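Local coordinates for protein paenibacillus xanthan lyase (Paenibacillus, PDB 6F2P) that probably cleaves the polysaccharide xanthan by an eliminative, lyase-type reaction, as a large calcium-binding enzyme of polysaccharide lyase family 8, at residues V34-W45 and M80-L91; R10-N18 and N135-T143. One frame throughout, in Å; residues are numbered along the deposited sequence.

Contact 1 (V34-W45 and M80-L91); sequences VNAITVTAQGYW and MALAYTTYGSSL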
loop_
_atom_site.group_PDB
_atom_site.type_symbol
_atom_site.label_atom_id
_atom_site.label_comp_id
_atom_site.label_asym_id
_atom_site.label_seq_id
_atom_site.Cartn_x
_atom_site.Cartn_y
_atom_site.Cartn_z
ATOM N N VAL A 34 -3.837 -30.521 -33.154
ATOM C CA VAL A 34 -4.087 -31.938 -33.367
ATOM C C VAL A 34 -2.810 -32.656 -33.780
ATOM O O VAL A 34 -2.453 -33.697 -33.218
ATOM C CB VAL A 34 -5.160 -32.149 -34.444
ATOM C CG1 VAL A 34 -5.245 -33.619 -34.839
ATOM C CG2 VAL A 34 -6.499 -31.640 -33.951
ATOM N N ASN A 35 -2.117 -32.090 -34.757
ATOM C CA ASN A 35 -0.825 -32.620 -35.149
ATOM C C ASN A 35 0.154 -32.682 -33.972
ATOM O O ASN A 35 0.748 -33.730 -33.707
ATOM C CB ASN A 35 -0.235 -31.815 -36.305
ATOM C CG ASN A 35 1.232 -32.130 -36.542
ATOM O OD1 ASN A 35 1.580 -33.219 -36.994
ATOM N ND2 ASN A 35 2.101 -31.176 -36.225
ATOM N N ALA A 36 0.301 -31.571 -33.256
ATOM C CA ALA A 36 1.183 -31.521 -32.092
ATOM C C ALA A 36 0.847 -32.620 -31.085
ATOM O O ALA A 36 1.744 -33.290 -30.555
ATOM C CB ALA A 36 1.107 -30.164 -31.437
ATOM N N ILE A 37 -0.445 -32.809 -30.840
ATOM C CA ILE A 37 -0.915 -33.869 -29.951
ATOM C C ILE A 37 -0.513 -35.249 -30.460
ATOM O O ILE A 37 -0.023 -36.093 -29.694
ATOM C CB ILE A 37 -2.441 -33.800 -29.783
ATOM C CG1 ILE A 37 -2.817 -32.554 -28.969
ATOM C CG2 ILE A 37 -2.967 -35.056 -29.132
ATOM C CD1 ILE A 37 -4.309 -32.326 -28.836
ATOM N N THR A 38 -0.705 -35.469 -31.759
ATOM C CA THR A 38 -0.378 -36.747 -32.387
ATOM C C THR A 38 1.116 -37.049 -32.293
ATOM O O THR A 38 1.522 -38.137 -31.867
ATOM C CB THR A 38 -0.790 -36.758 -33.864
ATOM O OG1 THR A 38 -2.196 -36.481 -33.979
ATOM C CG2 THR A 38 -0.471 -38.111 -34.485
ATOM N N VAL A 39 1.933 -36.077 -32.691
ATOM C CA VAL A 39 3.379 -36.248 -32.693
ATOM C C VAL A 39 3.912 -36.576 -31.297
ATOM O O VAL A 39 4.709 -37.509 -31.131
ATOM C CB VAL A 39 4.085 -34.996 -33.239
ATOM C CG1 VAL A 39 5.586 -35.084 -33.026
ATOM C CG2 VAL A 39 3.763 -34.818 -34.708
ATOM N N THR A 40 3.456 -35.817 -30.302
ATOM C CA THR A 40 3.874 -36.026 -28.919
ATOM C C THR A 40 3.537 -37.440 -28.455
ATOM O O THR A 40 4.375 -38.129 -27.864
ATOM C CB THR A 40 3.238 -34.985 -27.965
ATOM O OG1 THR A 40 3.822 -33.701 -28.196
ATOM C CG2 THR A 40 3.480 -35.360 -26.527
ATOM N N ALA A 41 2.313 -37.877 -28.737
ATOM C CA ALA A 41 1.904 -39.224 -28.368
ATOM C C ALA A 41 2.772 -40.280 -29.046
ATOM O O ALA A 41 3.215 -41.229 -28.396
ATOM C CB ALA A 41 0.460 -39.448 -28.697
ATOM N N GLN A 42 3.022 -40.124 -30.343
ATOM C CA GLN A 42 3.868 -41.087 -31.044
ATOM C C GLN A 42 5.241 -41.131 -30.383
ATOM O O GLN A 42 5.830 -42.202 -30.236
ATOM C CB GLN A 42 3.997 -40.765 -32.535
ATOM C CG GLN A 42 4.612 -41.903 -33.364
ATOM C CD GLN A 42 3.804 -43.202 -33.286
ATOM O OE1 GLN A 42 2.598 -43.206 -33.513
ATOM N NE2 GLN A 42 4.471 -44.305 -32.969
ATOM N N GLY A 43 5.726 -39.967 -29.956
ATOM C CA GLY A 43 7.001 -39.892 -29.269
ATOM C C GLY A 43 7.112 -40.810 -28.057
ATOM O O GLY A 43 8.025 -41.648 -27.965
ATOM N N TYR A 44 6.184 -40.649 -27.119
ATOM C CA TYR A 44 6.237 -41.406 -25.877
ATOM C C TYR A 44 5.840 -42.853 -26.102
ATOM O O TYR A 44 6.232 -43.733 -25.335
ATOM C CB TYR A 44 5.359 -40.752 -24.808
ATOM C CG TYR A 44 5.912 -39.425 -24.342
ATOM C CD1 TYR A 44 7.224 -39.322 -23.908
ATOM C CD2 TYR A 44 5.131 -38.272 -24.348
ATOM C CE1 TYR A 44 7.745 -38.119 -23.493
ATOM C CE2 TYR A 44 5.648 -37.060 -23.924
ATOM C CZ TYR A 44 6.957 -36.993 -23.500
ATOM O OH TYR A 44 7.495 -35.803 -23.074
ATOM N N TRP A 45 5.057 -43.098 -27.151
ATOM C CA TRP A 45 4.674 -44.463 -27.496
ATOM C C TRP A 45 5.929 -45.195 -27.986
ATOM O O TRP A 45 6.191 -46.351 -27.630
ATOM C CB TRP A 45 3.589 -44.463 -28.577
ATOM C CG TRP A 45 2.924 -45.792 -28.758
ATOM C CD1 TRP A 45 2.986 -46.864 -27.912
ATOM C CD2 TRP A 45 2.089 -46.193 -29.852
ATOM N NE1 TRP A 45 2.241 -47.908 -28.411
ATOM C CE2 TRP A 45 1.681 -47.522 -29.602
ATOM C CE3 TRP A 45 1.650 -45.561 -31.015
ATOM C CZ2 TRP A 45 0.854 -48.230 -30.478
ATOM C CZ3 TRP A 45 0.831 -46.268 -31.886
ATOM C CH2 TRP A 45 0.444 -47.590 -31.613
ATOM N N MET A 80 -0.577 -39.869 -24.601
ATOM C CA MET A 80 -0.979 -40.946 -25.503
ATOM C C MET A 80 -2.499 -41.072 -25.528
ATOM O O MET A 80 -3.118 -41.127 -26.598
ATOM C CB MET A 80 -0.327 -42.270 -25.078
ATOM C CG MET A 80 1.190 -42.254 -25.160
ATOM S SD MET A 80 2.000 -43.603 -24.259
ATOM C CE MET A 80 1.432 -45.030 -25.180
ATOM N N ALA A 81 -3.088 -41.113 -24.338
ATOM C CA ALA A 81 -4.540 -41.129 -24.189
ATOM C C ALA A 81 -5.197 -39.948 -24.916
ATOM O O ALA A 81 -6.269 -40.090 -25.505
ATOM C CB ALA A 81 -4.915 -41.138 -22.707
ATOM N N LEU A 82 -4.539 -38.793 -24.888
ATOM C CA LEU A 82 -5.066 -37.605 -25.534
ATOM C C LEU A 82 -5.182 -37.805 -27.040
ATOM O O LEU A 82 -6.239 -37.563 -27.624
ATOM C CB LEU A 82 -4.199 -36.380 -25.228
ATOM C CG LEU A 82 -4.721 -35.021 -25.726
ATOM C CD1 LEU A 82 -6.113 -34.704 -25.185
ATOM C CD2 LEU A 82 -3.768 -33.890 -25.376
ATOM N N ALA A 83 -4.100 -38.239 -27.675
ATOM C CA ALA A 83 -4.136 -38.484 -29.116
ATOM C C ALA A 83 -5.137 -39.590 -29.422
ATOM O O ALA A 83 -5.863 -39.527 -30.413
ATOM C CB ALA A 83 -2.760 -38.844 -29.650
ATOM N N TYR A 84 -5.169 -40.597 -28.556
ATOM C CA TYR A 84 -6.093 -41.701 -28.726
ATOM C C TYR A 84 -7.532 -41.221 -28.877
ATOM O O TYR A 84 -8.305 -41.805 -29.643
ATOM C CB TYR A 84 -6.002 -42.681 -27.560
ATOM C CG TYR A 84 -7.021 -43.781 -27.671
ATOM C CD1 TYR A 84 -6.874 -44.791 -28.613
ATOM C CD2 TYR A 84 -8.145 -43.803 -26.852
ATOM C CE1 TYR A 84 -7.811 -45.803 -28.731
ATOM C CE2 TYR A 84 -9.088 -44.810 -26.964
ATOM C CZ TYR A 84 -8.914 -45.807 -27.909
ATOM O OH TYR A 84 -9.838 -46.812 -28.032
ATOM N N THR A 85 -7.881 -40.151 -28.162
ATOM C CA THR A 85 -9.265 -39.683 -28.112
ATOM C C THR A 85 -9.491 -38.372 -28.850
ATOM O O THR A 85 -10.583 -37.817 -28.804
ATOM C CB THR A 85 -9.729 -39.479 -26.664
ATOM O OG1 THR A 85 -8.883 -38.518 -26.026
ATOM C CG2 THR A 85 -9.651 -40.771 -25.893
ATOM N N THR A 86 -8.462 -37.867 -29.517
ATOM C CA THR A 86 -8.563 -36.575 -30.186
ATOM C C THR A 86 -9.142 -36.707 -31.591
ATOM O O THR A 86 -8.561 -37.356 -32.471
ATOM C CB THR A 86 -7.200 -35.842 -30.238
ATOM O OG1 THR A 86 -6.797 -35.485 -28.913
ATOM C CG2 THR A 86 -7.294 -34.574 -31.078
ATOM N N TYR A 87 -10.299 -36.090 -31.783
ATOM C CA TYR A 87 -10.917 -36.008 -33.088
ATOM C C TYR A 87 -9.959 -35.375 -34.074
ATOM O O TYR A 87 -9.497 -34.255 -33.866
ATOM C CB TYR A 87 -12.178 -35.154 -33.015
ATOM C CG TYR A 87 -12.843 -34.981 -34.347
ATOM C CD1 TYR A 87 -13.536 -36.028 -34.933
ATOM C CD2 TYR A 87 -12.770 -33.776 -35.033
ATOM C CE1 TYR A 87 -14.150 -35.880 -36.161
ATOM C CE2 TYR A 87 -13.385 -33.617 -36.266
ATOM C CZ TYR A 87 -14.072 -34.674 -36.821
ATOM O OH TYR A 87 -14.681 -34.530 -38.040
ATOM N N GLY A 88 -9.662 -36.100 -35.147
ATOM C CA GLY A 88 -8.814 -35.586 -36.205
ATOM C C GLY A 88 -7.410 -36.143 -36.128
ATOM O O GLY A 88 -6.620 -36.002 -37.065
ATOM N N SER A 89 -7.093 -36.776 -35.004
ATOM C CA SER A 89 -5.765 -37.339 -34.804
ATOM C C SER A 89 -5.613 -38.640 -35.588
ATOM O O SER A 89 -6.510 -39.496 -35.566
ATOM C CB SER A 89 -5.517 -37.598 -33.316
ATOM O OG SER A 89 -4.250 -38.200 -33.117
ATOM N N SER A 90 -4.476 -38.806 -36.261
ATOM C CA SER A 90 -4.249 -40.021 -37.041
ATOM C C SER A 90 -4.085 -41.222 -36.128
ATOM O O SER A 90 -4.009 -42.353 -36.589
ATOM C CB SER A 90 -3.034 -39.887 -37.970
ATOM O OG SER A 90 -1.820 -40.084 -37.276
ATOM N N LEU A 91 -4.036 -40.964 -34.827
ATOM C CA LEU A 91 -3.934 -42.019 -33.833
ATOM C C LEU A 91 -5.252 -42.239 -33.110
ATOM O O LEU A 91 -5.315 -43.038 -32.178
ATOM C CB LEU A 91 -2.868 -41.671 -32.799
ATOM C CG LEU A 91 -1.414 -41.856 -33.213
ATOM C CD1 LEU A 91 -0.511 -41.211 -32.178
ATOM C CD2 LEU A 91 -1.115 -43.340 -33.343
HETATM O O HOH W 1 -3.146 -35.971 -36.987
#

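Contact 2 (R10-N18 and N135-T143); sequences REKYKAMLN and NDIVALMYT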
loop_
_atom_site.group_PDB
_atom_site.type_symbol
_atom_site.label_atom_id
_atom_site.label_comp_id
_atom_site.label_asym_id
_atom_site.label_seq_id
_atom_site.Cartn_x
_atom_site.Cartn_y
_atom_site.Cartn_z
ATOM N N ARG A 10 -18.579 -35.777 -16.371
ATOM C CA ARG A 10 -17.421 -36.454 -16.949
ATOM C C ARG A 10 -17.250 -36.107 -18.426
ATOM O O ARG A 10 -16.131 -35.903 -18.898
ATOM C CB ARG A 10 -17.509 -37.972 -16.765
ATOM C CG ARG A 10 -16.245 -38.708 -17.216
ATOM C CD ARG A 10 -16.423 -40.227 -17.292
ATOM N NE ARG A 10 -17.476 -40.597 -18.237
ATOM C CZ ARG A 10 -18.656 -41.105 -17.882
ATOM N NH1 ARG A 10 -19.558 -41.396 -18.809
ATOM N NH2 ARG A 10 -18.933 -41.324 -16.604
ATOM N N GLU A 11 -18.363 -36.003 -19.144
ATOM C CA GLU A 11 -18.310 -35.692 -20.568
ATOM C C GLU A 11 -17.923 -34.247 -20.784
ATOM O O GLU A 11 -17.213 -33.911 -21.738
ATOM C CB GLU A 11 -19.646 -35.994 -21.233
ATOM C CG GLU A 11 -19.909 -37.481 -21.381
ATOM C CD GLU A 11 -21.355 -37.797 -21.698
ATOM O OE1 GLU A 11 -22.163 -36.855 -21.846
ATOM O OE2 GLU A 11 -21.683 -38.997 -21.797
ATOM N N LYS A 12 -18.395 -33.390 -19.888
ATOM C CA LYS A 12 -18.038 -31.982 -19.917
ATOM C C LYS A 12 -16.530 -31.820 -19.700
ATOM O O LYS A 12 -15.874 -31.044 -20.392
ATOM C CB LYS A 12 -18.806 -31.246 -18.836
ATOM C CG LYS A 12 -18.806 -29.748 -18.974
ATOM C CD LYS A 12 -19.275 -29.159 -17.669
ATOM C CE LYS A 12 -19.686 -27.716 -17.811
ATOM N NZ LYS A 12 -20.557 -27.364 -16.649
ATOM N N TYR A 13 -15.987 -32.584 -18.753
ATOM C CA TYR A 13 -14.571 -32.507 -18.393
ATOM C C TYR A 13 -13.699 -33.024 -19.514
ATOM O O TYR A 13 -12.693 -32.405 -19.870
ATOM C CB TYR A 13 -14.285 -33.324 -17.130
ATOM C CG TYR A 13 -12.897 -33.104 -16.569
ATOM C CD1 TYR A 13 -12.491 -31.840 -16.174
ATOM C CD2 TYR A 13 -12.001 -34.156 -16.416
ATOM C CE1 TYR A 13 -11.231 -31.617 -15.655
ATOM C CE2 TYR A 13 -10.732 -33.945 -15.892
ATOM C CZ TYR A 13 -10.352 -32.666 -15.516
ATOM O OH TYR A 13 -9.096 -32.418 -14.994
ATOM N N LYS A 14 -14.094 -34.176 -20.050
ATOM C CA LYS A 14 -13.373 -34.799 -21.144
ATOM C C LYS A 14 -13.310 -33.840 -22.319
ATOM O O LYS A 14 -12.251 -33.651 -22.920
ATOM C CB LYS A 14 -14.029 -36.117 -21.550
ATOM C CG LYS A 14 -13.402 -36.759 -22.772
ATOM C CD LYS A 14 -13.879 -38.182 -22.972
ATOM C CE LYS A 14 -13.567 -38.663 -24.381
ATOM N NZ LYS A 14 -13.829 -40.119 -24.515
ATOM N N ALA A 15 -14.436 -33.203 -22.623
ATOM C CA ALA A 15 -14.466 -32.180 -23.665
ATOM C C ALA A 15 -13.515 -30.994 -23.389
ATOM O O ALA A 15 -13.007 -30.369 -24.319
ATOM C CB ALA A 15 -15.874 -31.702 -23.878
ATOM N N MET A 16 -13.262 -30.681 -22.122
ATOM C CA MET A 16 -12.254 -29.662 -21.813
ATOM C C MET A 16 -10.864 -30.192 -22.146
ATOM O O MET A 16 -10.007 -29.468 -22.653
ATOM C CB MET A 16 -12.295 -29.253 -20.341
ATOM C CG MET A 16 -13.616 -28.687 -19.866
ATOM S SD MET A 16 -13.659 -28.543 -18.067
ATOM C CE MET A 16 -12.657 -27.076 -17.818
ATOM N N LEU A 17 -10.647 -31.466 -21.847
ATOM C CA LEU A 17 -9.374 -32.106 -22.142
ATOM C C LEU A 17 -9.095 -32.235 -23.646
ATOM O O LEU A 17 -8.002 -31.908 -24.107
ATOM C CB LEU A 17 -9.314 -33.476 -21.481
ATOM C CG LEU A 17 -9.397 -33.506 -19.958
ATOM C CD1 LEU A 17 -9.345 -34.949 -19.486
ATOM C CD2 LEU A 17 -8.260 -32.714 -19.355
ATOM N N ASN A 18 -10.076 -32.696 -24.418
ATOM C CA ASN A 18 -9.793 -33.018 -25.818
ATOM C C ASN A 18 -10.490 -32.160 -26.875
ATOM O O ASN A 18 -10.286 -32.365 -28.068
ATOM C CB ASN A 18 -10.014 -34.512 -26.103
ATOM C CG ASN A 18 -11.476 -34.910 -26.075
ATOM O OD1 ASN A 18 -12.367 -34.065 -25.989
ATOM N ND2 ASN A 18 -11.731 -36.205 -26.157
ATOM N N ASN A 135 -6.327 -38.974 -13.076
ATOM C CA ASN A 135 -7.703 -38.518 -13.265
ATOM C C ASN A 135 -7.988 -38.192 -14.720
ATOM O O ASN A 135 -9.028 -38.551 -15.268
ATOM C CB ASN A 135 -7.992 -37.270 -12.432
ATOM C CG ASN A 135 -8.447 -37.597 -11.038
ATOM O OD1 ASN A 135 -8.969 -38.686 -10.789
ATOM N ND2 ASN A 135 -8.254 -36.652 -10.108
ATOM N N ASP A 136 -7.050 -37.500 -15.348
ATOM C CA ASP A 136 -7.243 -37.063 -16.717
ATOM C C ASP A 136 -7.249 -38.241 -17.688
ATOM O O ASP A 136 -8.102 -38.313 -18.572
ATOM C CB ASP A 136 -6.188 -36.024 -17.096
ATOM C CG ASP A 136 -6.362 -34.722 -16.334
ATOM O OD1 ASP A 136 -7.329 -34.616 -15.543
ATOM O OD2 ASP A 136 -5.545 -33.801 -16.537
ATOM N N ILE A 137 -6.305 -39.163 -17.511
ATOM C CA ILE A 137 -6.265 -40.373 -18.310
ATOM C C ILE A 137 -7.593 -41.105 -18.220
ATOM O O ILE A 137 -8.230 -41.374 -19.242
ATOM C CB ILE A 137 -5.153 -41.320 -17.848
ATOM C CG1 ILE A 137 -3.789 -40.676 -18.087
ATOM C CG2 ILE A 137 -5.253 -42.671 -18.578
ATOM C CD1 ILE A 137 -2.672 -41.353 -17.342
ATOM N N VAL A 138 -8.009 -41.405 -16.994
ATOM C CA VAL A 138 -9.264 -42.103 -16.762
ATOM C C VAL A 138 -10.453 -41.363 -17.379
ATOM O O VAL A 138 -11.386 -41.988 -17.875
ATOM C CB VAL A 138 -9.500 -42.340 -15.264
ATOM C CG1 VAL A 138 -10.883 -42.934 -15.022
ATOM C CG2 VAL A 138 -8.416 -43.262 -14.708
ATOM N N ALA A 139 -10.416 -40.037 -17.374
ATOM C CA ALA A 139 -11.508 -39.278 -17.973
ATOM C C ALA A 139 -11.610 -39.584 -19.465
ATOM O O ALA A 139 -12.694 -39.856 -19.986
ATOM C CB ALA A 139 -11.328 -37.782 -17.729
ATOM N N LEU A 140 -10.470 -39.565 -20.144
ATOM C CA LEU A 140 -10.434 -39.820 -21.575
ATOM C C LEU A 140 -10.772 -41.271 -21.917
ATOM O O LEU A 140 -11.457 -41.540 -22.898
ATOM C CB LEU A 140 -9.050 -39.479 -22.129
ATOM C CG LEU A 140 -8.587 -38.034 -21.975
ATOM C CD1 LEU A 140 -7.147 -37.889 -22.423
ATOM C CD2 LEU A 140 -9.492 -37.091 -22.764
ATOM N N MET A 141 -10.284 -42.200 -21.101
ATOM C CA MET A 141 -10.294 -43.613 -21.451
ATOM C C MET A 141 -11.452 -44.381 -20.811
ATOM O O MET A 141 -11.562 -45.606 -20.964
ATOM C CB MET A 141 -8.970 -44.243 -21.023
ATOM C CG MET A 141 -7.740 -43.621 -21.660
ATOM S SD MET A 141 -7.618 -43.957 -23.426
ATOM C CE MET A 141 -7.594 -45.755 -23.399
ATOM N N TYR A 142 -12.309 -43.650 -20.106
ATOM C CA TYR A 142 -13.384 -44.215 -19.291
ATOM C C TYR A 142 -14.185 -45.350 -19.945
ATOM O O TYR A 142 -14.314 -46.442 -19.386
ATOM C CB TYR A 142 -14.332 -43.090 -18.882
ATOM C CG TYR A 142 -15.156 -43.394 -17.658
ATOM C CD1 TYR A 142 -14.627 -43.223 -16.388
ATOM C CD2 TYR A 142 -16.468 -43.836 -17.770
ATOM C CE1 TYR A 142 -15.382 -43.493 -15.254
ATOM C CE2 TYR A 142 -17.232 -44.109 -16.641
ATOM C CZ TYR A 142 -16.682 -43.938 -15.387
ATOM O OH TYR A 142 -17.436 -44.206 -14.263
ATOM N N THR A 143 -14.719 -45.078 -21.129
ATOM C CA THR A 143 -15.548 -46.040 -21.843
ATOM C C THR A 143 -14.777 -47.281 -22.316
ATOM O O THR A 143 -15.381 -48.287 -22.708
ATOM C CB THR A 143 -16.200 -45.380 -23.058
ATOM O OG1 THR A 143 -15.177 -44.875 -23.922
ATOM C CG2 THR A 143 -17.079 -44.233 -22.619
HETATM O O HOH W 2 -14.571 -42.137 -22.252
#

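Contact 1 (V34-W45 and M80-L91)
A41 and A83 face each other in this helix-helix contact, where helices 28-46 and 68-85 pack in the N-terminal alpha-helical domain of a family 8 polysaccharide lyase, together with the turn that follows the second helix. The axes of helical segments 34-45 and 80-85 pass 8.2 Å apart at 131°. Small side chains suit that separation, and A41 CB lies 3.4 Å from A83 CB. One helical turn earlier, I37 straddles A83 and L82; its CG2 branch rests 3.6 Å from A83 CA. I37 crosses L82 at about a right angle, CD1 against L82 CD2, and meets the T86 side chain tip to tip.

Beyond the helix the chain makes a type II beta turn from T86 to S89, with G88 taking the positive phi (102°), and V34 CG1 sits 3.5 Å from G88 O. The polar part of the contact is here. With T38 OG1 turned beside its own backbone N (chi1 -57°), the hydroxyl gives its proton to V34 O from above the carbonyl plane. S89 OG, 2.8 Å from T38 OG1, may donate to it, though A83 O is a second, weak acceptor within reach of the same proton. A water joins T38 OG1 to S90 N. S89 OG in turn accepts from L91 N, an ST turn, and L91 lies over the first helix. L91 CD1 settles beside T38, and its CD2 packs 3.8 Å from W45 CZ3. M80 crosses the indole at about a right angle, with its CE 3.6 Å from W45 CD1.

Helix 95-111 receives W45 and M80 on L97, and D100 accepts from W45 NE1; near the other end I340 of helix 340-351 packs on V34, I37 and T86, while A81 turns to helix 123-141.

Contact 2 (R10-N18 and N135-T143)
R10 lies flat on Y142 at one end of a helix-helix crossing in the alpha-helical domain, where helix 4-18 runs across the end of helix 123-141 at 106°. The guanidinium and the ring are nearly parallel, 5° apart, with centres separated by 4.0 Å. This is an off-centre cation-pi stack, the charged group over the CD2-CE2 side of the Y142 ring, while R10 CD makes a CH-pi contact over the ring face, 3.6 Å from the centroid of Y142. The bend in the arginine chain (chi3 60°) is what lays both parts on the same face. Outside partners hold the two polar ends: R10 NH2 forms a salt bridge with D7, and Y142 OH bonds to L184 O.

One turn on from R10, Y13 reaches D136, near the start of 135-143, its OH donating to D136 OD1 at 2.9 Å on the syn side, somewhat out of the carboxylate plane. Family 8 lyases carry an incomplete alpha/alpha toroid as their N-terminal domain, and this crossing joins its first helix in the chain to one more than a hundred residues later. A139 is the small residue at the crossing: Y13 CD2 comes against its CB at the ring edge, and L17 CD1 lies 3.9 Å from the same CB. L17 CB also packs on L140 CD2.

K14 stretches out past L140, laying its CD near A139 O, and its ammonium donates to L140 O at 3.2 Å. A water accepts from both K14 NZ and T143 N. Y78 of helix 68-85 touches L17, D136 and L140, and I243 of helix 229-244 packs on Y13.

Both contacts are partly buried crossings within the same helical domain, their centres about 15 Å apart, and each approaches most closely around alanine. They differ in what surrounds that point. Contact 1 is mainly apolar along the helices, and its polar groups are uncharged hydroxyls gathered at a beta turn; contact 2 sets charged side chains about an apolar centre, in a stack, a carboxylate bond and a lysine-carbonyl bond. They share no helix, but 68-85 of contact 1 packs directly on both helices of contact 2: L82 against L17, Y84 against M141, and T85 against N18 and L140. Helices 4-18 and 28-46 are consecutive in the chain.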